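Local coordinates for benzoylformate decarboxylase (Mycobacterium smegmatis, PDB 4Q9D), which belongs to the thiamine pyrophosphate-dependent enzyme family, whose subunits combine two cofactor-binding domains with a central domain, and holds a magnesium ion, at residues G497-T502 against K514-A519; L487-I492 against V524-T529; N358-V363 against D507-E512. All blocks are in the same frame, centred on the assembly; numbering follows the deposited sequence.

Interaction 1 of 3, residues G497-T502 against K514-A519; sequences GCRTAT and KTALQA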
loop_
_atom_site.group_PDB
_atom_site.type_symbol
_atom_site.label_atom_id
_atom_site.label_comp_id
_atom_site.label_asym_id
_atom_site.label_seq_id
_atom_site.Cartn_x
_atom_site.Cartn_y
_atom_site.Cartn_z
ATOM N N GLY B 497 -20.364 -24.939 -26.673
ATOM C CA GLY B 497 -21.647 -25.570 -26.392
ATOM C C GLY B 497 -22.898 -24.731 -26.625
ATOM O O GLY B 497 -24.008 -25.174 -26.316
ATOM N N CYS B 498 -22.743 -23.523 -27.158
ATOM C CA CYS B 498 -23.909 -22.670 -27.370
ATOM C C CYS B 498 -24.526 -22.945 -28.733
ATOM O O CYS B 498 -23.795 -23.259 -29.674
ATOM C CB CYS B 498 -23.499 -21.199 -27.323
ATOM S SG CYS B 498 -23.118 -20.658 -25.643
ATOM N N ARG B 499 -25.850 -22.813 -28.835
ATOM C CA ARG B 499 -26.510 -22.710 -30.140
ATOM C C ARG B 499 -25.950 -21.478 -30.832
ATOM O O ARG B 499 -25.554 -20.507 -30.174
ATOM C CB ARG B 499 -28.007 -22.482 -29.991
ATOM C CG ARG B 499 -28.838 -23.614 -29.433
ATOM C CD ARG B 499 -30.313 -23.159 -29.474
ATOM N NE ARG B 499 -30.803 -23.205 -30.862
ATOM C CZ ARG B 499 -31.147 -22.166 -31.642
ATOM N NH1 ARG B 499 -31.138 -20.885 -31.217
ATOM N NH2 ARG B 499 -31.538 -22.434 -32.884
ATOM N N THR B 500 -25.955 -21.473 -32.154
ATOM C CA THR B 500 -25.377 -20.342 -32.856
ATOM C C THR B 500 -25.875 -20.224 -34.301
ATOM O O THR B 500 -26.278 -21.197 -34.893
ATOM C CB THR B 500 -23.826 -20.423 -32.824
ATOM O OG1 THR B 500 -23.282 -19.181 -33.277
ATOM C CG2 THR B 500 -23.336 -21.525 -33.721
ATOM N N ALA B 501 -25.870 -19.007 -34.838
ATOM C CA ALA B 501 -26.034 -18.800 -36.272
ATOM C C ALA B 501 -25.309 -17.526 -36.687
ATOM O O ALA B 501 -25.082 -16.616 -35.880
ATOM C CB ALA B 501 -27.520 -18.755 -36.684
ATOM N N THR B 502 -24.902 -17.489 -37.948
ATOM C CA THR B 502 -24.349 -16.281 -38.534
ATOM C C THR B 502 -25.461 -15.733 -39.432
ATOM O O THR B 502 -25.873 -16.392 -40.379
ATOM C CB THR B 502 -23.082 -16.606 -39.344
ATOM O OG1 THR B 502 -22.083 -17.140 -38.459
ATOM C CG2 THR B 502 -22.543 -15.353 -40.090
ATOM N N LYS B 514 -36.295 -15.126 -32.940
ATOM C CA LYS B 514 -37.492 -15.811 -32.466
ATOM C C LYS B 514 -37.186 -17.238 -32.059
ATOM O O LYS B 514 -37.687 -17.723 -31.056
ATOM C CB LYS B 514 -38.583 -15.819 -33.531
ATOM C CG LYS B 514 -39.177 -14.433 -33.831
ATOM C CD LYS B 514 -40.213 -14.505 -34.991
ATOM C CE LYS B 514 -40.802 -13.115 -35.286
ATOM N NZ LYS B 514 -41.514 -13.040 -36.608
ATOM N N THR B 515 -36.386 -17.929 -32.853
ATOM C CA THR B 515 -35.983 -19.277 -32.478
ATOM C C THR B 515 -35.175 -19.265 -31.166
ATOM O O THR B 515 -35.370 -20.126 -30.302
ATOM C CB THR B 515 -35.163 -19.906 -33.601
ATOM O OG1 THR B 515 -35.989 -20.014 -34.757
ATOM C CG2 THR B 515 -34.647 -21.293 -33.225
ATOM N N ALA B 516 -34.279 -18.285 -31.006
ATOM C CA ALA B 516 -33.432 -18.240 -29.801
ATOM C C ALA B 516 -34.268 -18.022 -28.547
ATOM O O ALA B 516 -33.984 -18.588 -27.478
ATOM C CB ALA B 516 -32.364 -17.152 -29.928
ATOM N N LEU B 517 -35.301 -17.197 -28.682
ATOM C CA LEU B 517 -36.164 -16.850 -27.559
ATOM C C LEU B 517 -36.954 -18.043 -27.051
ATOM O O LEU B 517 -37.397 -18.051 -25.908
ATOM C CB LEU B 517 -37.128 -15.727 -27.960
ATOM C CG LEU B 517 -36.465 -14.356 -28.076
ATOM C CD1 LEU B 517 -37.421 -13.329 -28.718
ATOM C CD2 LEU B 517 -35.984 -13.884 -26.699
ATOM N N GLN B 518 -37.136 -19.041 -27.912
ATOM C CA GLN B 518 -37.891 -20.242 -27.572
ATOM C C GLN B 518 -36.985 -21.420 -27.244
ATOM O O GLN B 518 -37.469 -22.454 -26.811
ATOM C CB GLN B 518 -38.834 -20.659 -28.729
ATOM C CG GLN B 518 -39.988 -19.689 -29.010
ATOM C CD GLN B 518 -40.702 -19.193 -27.741
ATOM O OE1 GLN B 518 -40.882 -19.942 -26.770
ATOM N NE2 GLN B 518 -41.108 -17.916 -27.749
ATOM N N ALA B 519 -35.681 -21.284 -27.465
ATOM C CA ALA B 519 -34.770 -22.409 -27.255
ATOM C C ALA B 519 -34.526 -22.658 -25.764
ATOM O O ALA B 519 -34.718 -21.780 -24.937
ATOM C CB ALA B 519 -33.443 -22.188 -28.000
#

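Interaction 2 of 3, residues L487-I492 against V524-T529; sequences LDISSI and VLVVPT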
loop_
_atom_site.group_PDB
_atom_site.type_symbol
_atom_site.label_atom_id
_atom_site.label_comp_id
_atom_site.label_asym_id
_atom_site.label_seq_id
_atom_site.Cartn_x
_atom_site.Cartn_y
_atom_site.Cartn_z
ATOM N N LEU B 487 -11.732 -14.232 -37.471
ATOM C CA LEU B 487 -12.475 -14.763 -36.347
ATOM C C LEU B 487 -13.758 -15.311 -36.884
ATOM O O LEU B 487 -14.500 -14.605 -37.552
ATOM C CB LEU B 487 -12.815 -13.675 -35.327
ATOM C CG LEU B 487 -11.732 -13.190 -34.374
ATOM C CD1 LEU B 487 -12.294 -11.997 -33.610
ATOM C CD2 LEU B 487 -11.347 -14.320 -33.416
ATOM N N ASP B 488 -14.009 -16.582 -36.612
ATOM C CA ASP B 488 -15.303 -17.172 -36.916
ATOM C C ASP B 488 -15.990 -17.412 -35.576
ATOM O O ASP B 488 -15.777 -18.430 -34.907
ATOM C CB ASP B 488 -15.145 -18.454 -37.748
ATOM C CG ASP B 488 -16.473 -19.209 -37.929
ATOM O OD1 ASP B 488 -17.550 -18.671 -37.613
ATOM O OD2 ASP B 488 -16.426 -20.366 -38.364
ATOM N N ILE B 489 -16.778 -16.429 -35.158
ATOM C CA ILE B 489 -17.303 -16.420 -33.809
ATOM C C ILE B 489 -18.358 -17.529 -33.580
ATOM O O ILE B 489 -18.496 -18.031 -32.469
ATOM C CB ILE B 489 -17.814 -15.014 -33.435
ATOM C CG1 ILE B 489 -16.624 -14.044 -33.370
ATOM C CG2 ILE B 489 -18.601 -15.069 -32.104
ATOM C CD1 ILE B 489 -16.994 -12.616 -33.111
ATOM N N SER B 490 -19.080 -17.923 -34.630
ATOM C CA SER B 490 -20.020 -19.062 -34.539
ATOM C C SER B 490 -19.344 -20.382 -34.193
ATOM O O SER B 490 -19.818 -21.107 -33.324
ATOM C CB SER B 490 -20.812 -19.256 -35.830
ATOM O OG SER B 490 -21.999 -18.513 -35.750
ATOM N N SER B 491 -18.232 -20.686 -34.855
ATOM C CA SER B 491 -17.484 -21.896 -34.511
ATOM C C SER B 491 -17.044 -21.904 -33.060
ATOM O O SER B 491 -17.148 -22.933 -32.374
ATOM C CB SER B 491 -16.275 -22.064 -35.420
ATOM O OG SER B 491 -16.759 -22.200 -36.738
ATOM N N ILE B 492 -16.551 -20.760 -32.588
ATOM C CA ILE B 492 -16.107 -20.667 -31.195
ATOM C C ILE B 492 -17.292 -20.916 -30.277
ATOM O O ILE B 492 -17.202 -21.709 -29.332
ATOM C CB ILE B 492 -15.425 -19.298 -30.896
ATOM C CG1 ILE B 492 -14.240 -19.082 -31.828
ATOM C CG2 ILE B 492 -14.965 -19.196 -29.432
ATOM C CD1 ILE B 492 -13.684 -17.607 -31.831
ATOM N N VAL B 524 -25.720 -17.704 -29.484
ATOM C CA VAL B 524 -24.854 -16.646 -29.959
ATOM C C VAL B 524 -25.192 -16.348 -31.436
ATOM O O VAL B 524 -24.985 -17.178 -32.320
ATOM C CB VAL B 524 -23.372 -17.033 -29.809
ATOM C CG1 VAL B 524 -22.454 -15.929 -30.373
ATOM C CG2 VAL B 524 -23.038 -17.348 -28.306
ATOM N N LEU B 525 -25.743 -15.168 -31.690
ATOM C CA LEU B 525 -26.080 -14.768 -33.054
ATOM C C LEU B 525 -25.025 -13.773 -33.505
ATOM O O LEU B 525 -24.851 -12.713 -32.902
ATOM C CB LEU B 525 -27.486 -14.152 -33.121
ATOM C CG LEU B 525 -28.635 -15.087 -32.719
ATOM C CD1 LEU B 525 -29.983 -14.348 -32.755
ATOM C CD2 LEU B 525 -28.679 -16.352 -33.564
ATOM N N VAL B 526 -24.295 -14.135 -34.543
ATOM C CA VAL B 526 -23.253 -13.285 -35.058
ATOM C C VAL B 526 -23.818 -12.495 -36.250
ATOM O O VAL B 526 -24.244 -13.084 -37.240
ATOM C CB VAL B 526 -22.009 -14.124 -35.437
ATOM C CG1 VAL B 526 -20.870 -13.203 -35.835
ATOM C CG2 VAL B 526 -21.580 -15.018 -34.227
ATOM N N VAL B 527 -23.838 -11.166 -36.131
ATOM C CA VAL B 527 -24.450 -10.304 -37.121
ATOM C C VAL B 527 -23.395 -9.427 -37.802
ATOM O O VAL B 527 -22.836 -8.513 -37.196
ATOM C CB VAL B 527 -25.526 -9.411 -36.494
ATOM C CG1 VAL B 527 -26.213 -8.565 -37.580
ATOM C CG2 VAL B 527 -26.570 -10.253 -35.721
ATOM N N PRO B 528 -23.105 -9.700 -39.081
ATOM C CA PRO B 528 -22.092 -8.852 -39.727
ATOM C C PRO B 528 -22.617 -7.432 -39.892
ATOM O O PRO B 528 -23.713 -7.236 -40.406
ATOM C CB PRO B 528 -21.868 -9.530 -41.091
ATOM C CG PRO B 528 -22.426 -10.940 -40.928
ATOM C CD PRO B 528 -23.544 -10.826 -39.923
ATOM N N THR B 529 -21.861 -6.443 -39.444
ATOM C CA THR B 529 -22.360 -5.074 -39.485
ATOM C C THR B 529 -21.292 -4.190 -40.111
ATOM O O THR B 529 -20.151 -4.614 -40.286
ATOM C CB THR B 529 -22.682 -4.536 -38.075
ATOM O OG1 THR B 529 -21.481 -4.545 -37.305
ATOM C CG2 THR B 529 -23.739 -5.412 -37.369
#

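Interaction 3 of 3, residues N358-V363 against D507-E512; sequences NAVYEV and DMLEAE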
loop_
_atom_site.group_PDB
_atom_site.type_symbol
_atom_site.label_atom_id
_atom_site.label_comp_id
_atom_site.label_asym_id
_atom_site.label_seq_id
_atom_site.Cartn_x
_atom_site.Cartn_y
_atom_site.Cartn_z
ATOM N N ASN B 358 -28.046 0.313 -36.890
ATOM C CA ASN B 358 -29.422 0.802 -36.832
ATOM C C ASN B 358 -30.432 -0.292 -37.238
ATOM O O ASN B 358 -31.463 -0.478 -36.579
ATOM C CB ASN B 358 -29.555 2.067 -37.691
ATOM C CG ASN B 358 -30.941 2.674 -37.621
ATOM O OD1 ASN B 358 -31.399 3.065 -36.547
ATOM N ND2 ASN B 358 -31.626 2.747 -38.767
ATOM N N ALA B 359 -30.125 -1.037 -38.306
ATOM C CA ALA B 359 -30.958 -2.174 -38.705
ATOM C C ALA B 359 -31.034 -3.214 -37.597
ATOM O O ALA B 359 -32.105 -3.717 -37.288
ATOM C CB ALA B 359 -30.403 -2.825 -39.968
ATOM N N VAL B 360 -29.882 -3.553 -37.015
ATOM C CA VAL B 360 -29.809 -4.605 -35.998
ATOM C C VAL B 360 -30.683 -4.289 -34.798
ATOM O O VAL B 360 -31.426 -5.141 -34.329
ATOM C CB VAL B 360 -28.343 -4.811 -35.457
ATOM C CG1 VAL B 360 -28.335 -5.809 -34.293
ATOM C CG2 VAL B 360 -27.420 -5.249 -36.558
ATOM N N TYR B 361 -30.566 -3.067 -34.273
ATOM C CA TYR B 361 -31.333 -2.711 -33.075
ATOM C C TYR B 361 -32.828 -2.583 -33.332
ATOM O O TYR B 361 -33.634 -2.877 -32.452
ATOM C CB TYR B 361 -30.777 -1.457 -32.400
ATOM C CG TYR B 361 -29.546 -1.737 -31.561
ATOM C CD1 TYR B 361 -29.641 -1.919 -30.182
ATOM C CD2 TYR B 361 -28.287 -1.850 -32.154
ATOM C CE1 TYR B 361 -28.492 -2.209 -29.407
ATOM C CE2 TYR B 361 -27.150 -2.128 -31.397
ATOM C CZ TYR B 361 -27.254 -2.299 -30.031
ATOM O OH TYR B 361 -26.103 -2.549 -29.315
ATOM N N GLU B 362 -33.215 -2.184 -34.545
ATOM C CA GLU B 362 -34.655 -2.108 -34.839
ATOM C C GLU B 362 -35.235 -3.488 -34.901
ATOM O O GLU B 362 -36.280 -3.745 -34.325
ATOM C CB GLU B 362 -34.975 -1.381 -36.155
ATOM C CG GLU B 362 -36.504 -1.325 -36.356
ATOM C CD GLU B 362 -36.933 -0.664 -37.656
ATOM O OE1 GLU B 362 -36.054 -0.316 -38.491
ATOM O OE2 GLU B 362 -38.161 -0.513 -37.837
ATOM N N VAL B 363 -34.549 -4.407 -35.580
ATOM C CA VAL B 363 -34.994 -5.798 -35.539
ATOM C C VAL B 363 -35.116 -6.318 -34.103
ATOM O O VAL B 363 -36.072 -7.011 -33.761
ATOM C CB VAL B 363 -34.057 -6.732 -36.316
ATOM C CG1 VAL B 363 -34.499 -8.172 -36.125
ATOM C CG2 VAL B 363 -34.044 -6.349 -37.799
ATOM N N ASP B 507 -34.140 -10.341 -42.226
ATOM C CA ASP B 507 -35.131 -11.424 -42.096
ATOM C C ASP B 507 -34.585 -12.584 -41.278
ATOM O O ASP B 507 -35.286 -13.145 -40.437
ATOM C CB ASP B 507 -35.552 -12.007 -43.445
ATOM C CG ASP B 507 -36.414 -11.045 -44.270
ATOM O OD1 ASP B 507 -37.264 -10.326 -43.694
ATOM O OD2 ASP B 507 -36.230 -11.022 -45.504
ATOM N N MET B 508 -33.368 -12.997 -41.602
ATOM C CA MET B 508 -32.746 -14.130 -40.907
ATOM C C MET B 508 -32.515 -13.778 -39.436
ATOM O O MET B 508 -32.799 -14.581 -38.547
ATOM C CB MET B 508 -31.444 -14.521 -41.585
ATOM C CG MET B 508 -30.930 -15.851 -41.086
ATOM S SD MET B 508 -29.473 -16.393 -41.960
ATOM C CE MET B 508 -28.845 -17.589 -40.749
ATOM N N LEU B 509 -32.054 -12.555 -39.184
ATOM C CA LEU B 509 -31.881 -12.069 -37.811
ATOM C C LEU B 509 -33.174 -12.209 -37.019
ATOM O O LEU B 509 -33.208 -12.719 -35.879
ATOM C CB LEU B 509 -31.388 -10.605 -37.809
ATOM C CG LEU B 509 -31.242 -9.965 -36.416
ATOM C CD1 LEU B 509 -30.302 -10.802 -35.511
ATOM C CD2 LEU B 509 -30.711 -8.556 -36.579
ATOM N N GLU B 510 -34.264 -11.794 -37.633
ATOM C CA GLU B 510 -35.539 -11.814 -36.935
ATOM C C GLU B 510 -35.941 -13.235 -36.645
ATOM O O GLU B 510 -36.421 -13.555 -35.540
ATOM C CB GLU B 510 -36.612 -11.130 -37.785
ATOM C CG GLU B 510 -38.001 -11.155 -37.193
ATOM C CD GLU B 510 -39.075 -10.800 -38.239
ATOM O OE1 GLU B 510 -38.721 -10.439 -39.389
ATOM O OE2 GLU B 510 -40.272 -10.888 -37.911
ATOM N N ALA B 511 -35.756 -14.098 -37.638
ATOM C CA ALA B 511 -36.187 -15.479 -37.484
ATOM C C ALA B 511 -35.320 -16.205 -36.454
ATOM O O ALA B 511 -35.822 -16.982 -35.641
ATOM C CB ALA B 511 -36.153 -16.211 -38.838
ATOM N N GLU B 512 -34.010 -15.979 -36.505
ATOM C CA GLU B 512 -33.099 -16.645 -35.555
ATOM C C GLU B 512 -33.342 -16.134 -34.131
ATOM O O GLU B 512 -33.222 -16.889 -33.158
ATOM C CB GLU B 512 -31.649 -16.429 -35.984
ATOM C CG GLU B 512 -31.298 -17.143 -37.288
ATOM C CD GLU B 512 -31.300 -18.669 -37.149
ATOM O OE1 GLU B 512 -31.393 -19.179 -36.013
ATOM O OE2 GLU B 512 -31.179 -19.356 -38.183
#

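Interaction 1 of 3, residues G497-T502 against K514-A519
Arg499, at the start of strand 499-502, reaches across to Thr515 and Ala516 in the last turns of helix 506-518 and to Ala519 just after it, and its single long side chain makes every contact of the pair. The apolar part comes first along the chain. Arg499 CD lies 3.6 Å from Ala519 CB, with NE of the same arginine only slightly farther off. A bend in the middle of the arginine chain (chi3 75°) then turns the guanidinium back along the helix.

The second group of contacts is van der Waals packing of that guanidinium. Its NH2 approaches Thr515 CG2 to 3.3 Å, a close approach, and its NH1 comes within 3.8 Å of Ala516 CA; the group meets Thr515 CG2, Ala516 CA and Ala519 CB obliquely. The two side chains of Arg499 and Thr515 cross at about a right angle. Thr515 presents its methyl because CG2 is anti to the backbone N, while its hydroxyl is bonded to Ala511 O in its own helix.

Polar pairing lies beyond the two segments: Arg499 NH1 is hydrogen-bonded to Thr523 OG1. Ala519 N bonds back to Ala516 O at 3.2 Å, continuing the backbone bonding of the last turn. The contact belongs to a beta-alpha-beta unit: helix 506-518 connects strand 499-502, outermost in its sheet within this chain, to its parallel neighbour 523-528.

Interaction 2 of 3, residues L487-I492 against V524-T529
Ile489 and Val526 meet through methyl groups where helix 489-495 packs against the parallel sheet of the C-terminal thiamine pyrophosphate-binding domain, on strand 523-528: Ile489 CG2 stands 3.7 Å from Val526 CG2, and the two branched chains cross at a slant. The same isoleucine methyl is 4.3 Å from Val524 CG1, so it spans alternate residues of the strand. With CG1 beside the backbone N (chi1 -66°), the CG2 methyl is the branch anti to that N, and it is the one facing the strand. Ser490 OG touches the same Val526 methyl, 3.8 Å from CG2.

That hydroxyl is held from outside the two segments by the hydroxyls of Thr500 and Thr502 on the adjoining strand. The first turn of the helix is capped by Asp488, whose OD1 accepts a weak but nearly straight bond from Ser491 N (3.5 Å, 168°). Farther out, Ile489 also packs on Val458 and on Asp434, a ligand of the magnesium ion, while Ser491 touches Ser491 of a second subunit.

No hydrogen bond joins the two segments; van der Waals contact between buried methyls carries the pairing, and the serine hydroxyl beside them is satisfied by Thr500 and Thr502.

Interaction 3 of 3, residues N358-V363 against D507-E512
Two neighbouring helices of the alpha/beta architecture of thiamine pyrophosphate enzymes, 357-367 and 506-518, pack through Val360 and Val363 on one and Leu509 and Glu510 on the other. Over the segments compared, their axes run in roughly the same direction, with a signed crossing angle of -34°, and approach to 10.1 Å. The backbones come nearest at Val363 and Glu510, where the CA atoms are 6.2 Å apart.

Val363 and Leu509 form the centre of the interface. Val363 CG1 lies 3.7 Å from Leu509 CG, while Leu509 CD2 is 3.8 Å from Val363 CB, so that the CG-CD2 arm of the leucine lies against the valine branch point and CG1. The torsions account for this: Leu509 extends from its helix with CG anti to the backbone N (chi1 177°), and Val363 directs CG1 in the same way. Leu509 CD2 also passes over the helix backbone, 4.1 Å from Val360 CA, with Val360 CG1 a little more distant.

At the margin, Val363 CG1 meets the base of Glu510, 3.9 Å from its CA and 4.0 Å from its CB. The carboxylate end lies farther along an extended chain and is engaged by Lys514, one turn on in the same helix, in a salt bridge; the glutamate thus contributes its aliphatic root to the packing and its charge to its own helix.

The helices meet without any polar bond between the two segments, and the contact is buried. Val363 additionally packs on Leu513, a turn beyond Leu509, and on the loop residue Ile349. Both Val360 and Leu509 rest on Val527 of strand 523-528, so the helices share a seat on the sheet.

The three contacts illustrate how chemistry follows position around one parallel sheet. Interactions 2 and 3 are buried and joined by branched apolar side chains, whereas interaction 1 is only partly buried and relies on an arginine that packs with its carbons and its flat end. Helix 506-518 is common to interactions 1 and 3, which use its last turns and its earlier ones respectively. Strand 523-528 supplies one side of interaction 2 and underlies interaction 3 through Val527, while its neighbour 499-502 carries interaction 1. Interactions 1 and 2 also touch, Cys498 packing on Val524. The second subunit reaches interaction 2, whereas no other chain touches the segments of interaction 3.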